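Local coordinates for protein bacteriocin (Pseudomonas syringae pv. tomato, PDB 4FZL) that probably kills competing bacteria by degrading the peptidoglycan precursor lipid II, as a calcium-binding, colicin M-like toxin, at residues V41-R52 against A62-I70. Residues are numbered along the deposited sequence; the frame is centred on the assembly and turned at random.
Sequences VALKTFAAADQR and AYNEIATDI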
loop_
_atom_site.group_PDB
_atom_site.type_symbol
_atom_site.label_atom_id
_atom_site.label_comp_id
_atom_site.label_asym_id
_atom_site.label_seq_id
_atom_site.Cartn_x
_atom_site.Cartn_y
_atom_site.Cartn_z
ATOM N N VAL A 41 -9.362 -15.470 8.385
ATOM C CA VAL A 41 -9.822 -15.789 7.007
ATOM C C VAL A 41 -10.257 -14.464 6.253
ATOM O O VAL A 41 -9.909 -14.280 5.069
ATOM C CB VAL A 41 -10.979 -16.816 6.970
ATOM C CG1 VAL A 41 -11.582 -16.973 5.547
ATOM C CG2 VAL A 41 -10.458 -18.149 7.490
ATOM N N ALA A 42 -10.949 -13.546 6.947
ATOM C CA ALA A 42 -11.238 -12.229 6.381
ATOM C C ALA A 42 -9.950 -11.519 5.943
ATOM O O ALA A 42 -9.834 -11.047 4.817
ATOM C CB ALA A 42 -12.128 -11.356 7.312
ATOM N N LEU A 43 -8.936 -11.490 6.824
ATOM C CA LEU A 43 -7.737 -10.739 6.534
ATOM C C LEU A 43 -7.021 -11.321 5.301
ATOM O O LEU A 43 -6.562 -10.595 4.411
ATOM C CB LEU A 43 -6.832 -10.744 7.769
ATOM C CG LEU A 43 -5.548 -9.940 7.597
ATOM C CD1 LEU A 43 -5.775 -8.481 7.211
ATOM C CD2 LEU A 43 -4.743 -9.979 8.902
ATOM N N LYS A 44 -6.926 -12.661 5.246
ATOM C CA LYS A 44 -6.375 -13.291 4.085
ATOM C C LYS A 44 -7.152 -13.085 2.772
ATOM O O LYS A 44 -6.574 -12.977 1.695
ATOM C CB LYS A 44 -6.066 -14.779 4.376
ATOM C CG LYS A 44 -4.901 -15.048 5.311
ATOM C CD LYS A 44 -4.461 -16.507 5.479
ATOM C CE LYS A 44 -5.331 -17.213 6.430
ATOM N NZ LYS A 44 -4.835 -18.641 6.554
ATOM N N THR A 45 -8.473 -12.994 2.906
ATOM C CA THR A 45 -9.318 -12.706 1.762
ATOM C C THR A 45 -9.037 -11.265 1.289
ATOM O O THR A 45 -9.019 -11.021 0.071
ATOM C CB THR A 45 -10.809 -12.930 2.094
ATOM O OG1 THR A 45 -10.978 -14.288 2.495
ATOM C CG2 THR A 45 -11.800 -12.509 0.909
ATOM N N PHE A 46 -8.920 -10.313 2.258
ATOM C CA PHE A 46 -8.594 -8.949 1.852
ATOM C C PHE A 46 -7.281 -8.943 1.039
ATOM O O PHE A 46 -7.158 -8.189 0.051
ATOM C CB PHE A 46 -8.434 -7.992 3.031
ATOM C CG PHE A 46 -9.606 -7.856 3.956
ATOM C CD1 PHE A 46 -10.918 -8.153 3.583
ATOM C CD2 PHE A 46 -9.385 -7.441 5.239
ATOM C CE1 PHE A 46 -11.924 -8.070 4.483
ATOM C CE2 PHE A 46 -10.428 -7.274 6.146
ATOM C CZ PHE A 46 -11.710 -7.614 5.748
ATOM N N ALA A 47 -6.275 -9.677 1.551
ATOM C CA ALA A 47 -5.036 -9.646 0.818
ATOM C C ALA A 47 -5.154 -10.248 -0.575
ATOM O O ALA A 47 -4.555 -9.762 -1.530
ATOM C CB ALA A 47 -4.052 -10.439 1.614
ATOM N N ALA A 48 -5.906 -11.354 -0.663
ATOM C CA ALA A 48 -6.140 -11.960 -1.968
ATOM C C ALA A 48 -6.909 -11.022 -2.931
ATOM O O ALA A 48 -6.637 -11.016 -4.165
ATOM C CB ALA A 48 -6.868 -13.299 -1.796
ATOM N N ALA A 49 -7.921 -10.334 -2.375
ATOM C CA ALA A 49 -8.738 -9.489 -3.204
ATOM C C ALA A 49 -7.883 -8.287 -3.699
ATOM O O ALA A 49 -7.968 -7.848 -4.838
ATOM C CB ALA A 49 -9.959 -9.021 -2.396
ATOM N N ASP A 50 -7.063 -7.740 -2.802
ATOM C CA ASP A 50 -6.164 -6.674 -3.200
ATOM C C ASP A 50 -5.207 -7.130 -4.289
ATOM O O ASP A 50 -4.926 -6.385 -5.214
ATOM C CB ASP A 50 -5.317 -6.206 -2.016
ATOM C CG ASP A 50 -4.454 -5.018 -2.322
ATOM O OD1 ASP A 50 -4.995 -3.889 -2.417
ATOM O OD2 ASP A 50 -3.261 -5.165 -2.444
ATOM N N GLN A 51 -4.632 -8.314 -4.127
ATOM C CA GLN A 51 -3.793 -8.868 -5.160
ATOM C C GLN A 51 -4.514 -8.918 -6.544
ATOM O O GLN A 51 -3.956 -8.578 -7.585
ATOM C CB GLN A 51 -3.273 -10.254 -4.697
ATOM C CG GLN A 51 -2.332 -11.015 -5.619
ATOM C CD GLN A 51 -0.968 -10.474 -5.645
ATOM O OE1 GLN A 51 -0.495 -10.024 -4.634
ATOM N NE2 GLN A 51 -0.312 -10.527 -6.786
ATOM N N ARG A 52 -5.748 -9.412 -6.532
ATOM C CA ARG A 52 -6.494 -9.439 -7.736
ATOM C C ARG A 52 -6.819 -8.020 -8.309
ATOM O O ARG A 52 -6.791 -7.852 -9.538
ATOM C CB ARG A 52 -7.819 -10.221 -7.635
ATOM C CG ARG A 52 -7.634 -11.708 -7.372
ATOM C CD ARG A 52 -8.964 -12.389 -7.569
ATOM N NE ARG A 52 -8.922 -13.808 -7.239
ATOM C CZ ARG A 52 -9.887 -14.677 -7.560
ATOM N NH1 ARG A 52 -10.980 -14.272 -8.206
ATOM N NH2 ARG A 52 -9.777 -15.943 -7.207
ATOM N N ALA A 62 -13.818 -9.511 -6.984
ATOM C CA ALA A 62 -12.630 -10.354 -6.569
ATOM C C ALA A 62 -12.950 -10.931 -5.148
ATOM O O ALA A 62 -12.891 -12.153 -4.909
ATOM C CB ALA A 62 -11.332 -9.568 -6.535
ATOM N N TYR A 63 -13.325 -10.029 -4.237
ATOM C CA TYR A 63 -13.692 -10.406 -2.889
ATOM C C TYR A 63 -14.780 -11.496 -2.886
ATOM O O TYR A 63 -14.639 -12.550 -2.230
ATOM C CB TYR A 63 -14.166 -9.175 -2.113
ATOM C CG TYR A 63 -14.687 -9.522 -0.712
ATOM C CD1 TYR A 63 -13.812 -9.492 0.349
ATOM C CD2 TYR A 63 -16.007 -9.875 -0.528
ATOM C CE1 TYR A 63 -14.242 -9.772 1.660
ATOM C CE2 TYR A 63 -16.430 -10.202 0.716
ATOM C CZ TYR A 63 -15.592 -10.184 1.826
ATOM O OH TYR A 63 -16.075 -10.500 3.127
ATOM N N ASN A 64 -15.858 -11.194 -3.630
ATOM C CA ASN A 64 -16.981 -12.133 -3.700
ATOM C C ASN A 64 -16.523 -13.505 -4.295
ATOM O O ASN A 64 -16.907 -14.603 -3.764
ATOM C CB ASN A 64 -18.139 -11.614 -4.538
ATOM C CG ASN A 64 -18.902 -10.468 -3.895
ATOM O OD1 ASN A 64 -18.889 -10.270 -2.699
ATOM N ND2 ASN A 64 -19.603 -9.692 -4.738
ATOM N N GLU A 65 -15.704 -13.453 -5.359
ATOM C CA GLU A 65 -15.232 -14.694 -5.958
ATOM C C GLU A 65 -14.329 -15.510 -5.058
ATOM O O GLU A 65 -14.420 -16.757 -5.089
ATOM C CB GLU A 65 -14.570 -14.451 -7.306
ATOM C CG GLU A 65 -15.623 -14.032 -8.336
ATOM C CD GLU A 65 -16.651 -15.185 -8.635
ATOM O OE1 GLU A 65 -16.246 -16.327 -8.935
ATOM O OE2 GLU A 65 -17.870 -14.964 -8.579
ATOM N N ILE A 66 -13.448 -14.852 -4.291
ATOM C CA ILE A 66 -12.613 -15.567 -3.326
ATOM C C ILE A 66 -13.505 -16.172 -2.215
ATOM O O ILE A 66 -13.355 -17.342 -1.824
ATOM C CB ILE A 66 -11.648 -14.558 -2.721
ATOM C CG1 ILE A 66 -10.620 -14.148 -3.758
ATOM C CG2 ILE A 66 -10.906 -15.195 -1.574
ATOM C CD1 ILE A 66 -9.973 -12.799 -3.465
ATOM N N ALA A 67 -14.480 -15.408 -1.737
ATOM C CA ALA A 67 -15.368 -15.940 -0.669
ATOM C C ALA A 67 -16.139 -17.129 -1.204
ATOM O O ALA A 67 -16.334 -18.119 -0.497
ATOM C CB ALA A 67 -16.317 -14.874 -0.168
ATOM N N THR A 68 -16.597 -17.019 -2.440
ATOM C CA THR A 68 -17.331 -18.092 -3.068
ATOM C C THR A 68 -16.468 -19.357 -3.202
ATOM O O THR A 68 -16.918 -20.513 -2.952
ATOM C CB THR A 68 -17.978 -17.642 -4.403
ATOM O OG1 THR A 68 -18.830 -16.538 -4.155
ATOM C CG2 THR A 68 -18.717 -18.806 -5.081
ATOM N N ASP A 69 -15.213 -19.160 -3.558
ATOM C CA ASP A 69 -14.312 -20.299 -3.667
ATOM C C ASP A 69 -14.019 -20.959 -2.331
ATOM O O ASP A 69 -13.985 -22.212 -2.209
ATOM C CB ASP A 69 -13.067 -19.908 -4.439
ATOM C CG ASP A 69 -12.344 -21.139 -4.982
ATOM O OD1 ASP A 69 -12.982 -21.940 -5.729
ATOM O OD2 ASP A 69 -11.166 -21.311 -4.636
ATOM N N ILE A 70 -13.841 -20.128 -1.295
ATOM C CA ILE A 70 -13.668 -20.668 0.075
ATOM C C ILE A 70 -14.916 -21.535 0.408
ATOM O O ILE A 70 -14.817 -22.581 1.047
ATOM C CB ILE A 70 -13.455 -19.532 1.099
ATOM C CG1 ILE A 70 -12.068 -18.853 0.904
ATOM C CG2 ILE A 70 -13.501 -20.059 2.562
ATOM C CD1 ILE A 70 -11.903 -17.553 1.694
#
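The side chains of Phe-46 and Tyr-63 run alongside each other in the same direction. CE1 of Tyr-63 sits at the edge of the Phe-46 ring, 4.0 Å from CE1 of Phe-46. One face of the Phe-46 ring lies over the carbonyl oxygen of Ala-42. Asn-64 OD1 lies in plane at the edge of the Tyr-63 ring. Thr-45 CG2 touches Tyr-63 CD1 and CE1 at 3.7 Å. The Arg-52 guanidinium is covered on one face by Ile-66 CG1 and Ala-62 O. Its NH1 lies 3.7 Å from Glu-65 CB, but the carboxylate turns away and no salt bridge forms.

Ile-66 is a knob in a hole formed by Thr-45, Ala-48, Ala-49 and Arg-52. Its CD1 comes within 3.4 Å of Ala-49 N. In Thr-45, chi1 of -59° sets OG1 beside the backbone N and turns the methyl to Tyr-63. OG1 donates a hydrogen bond to Val-41 O (2.8 Å), from above the carbonyl plane. Val-41 CG1 and Ile-70 CD1 meet tip to tip.

This is knob-into-hole packing of consecutive helices 37-54 and 59-70, segment axes 8.8 Å apart and 130° between directions. Helix 5-12 touches both through Leu-10, whose carbonyl oxygen is hydrogen-bonded to Tyr-63 OH. Helix 96-106 packs on Leu-43 and Ala-47.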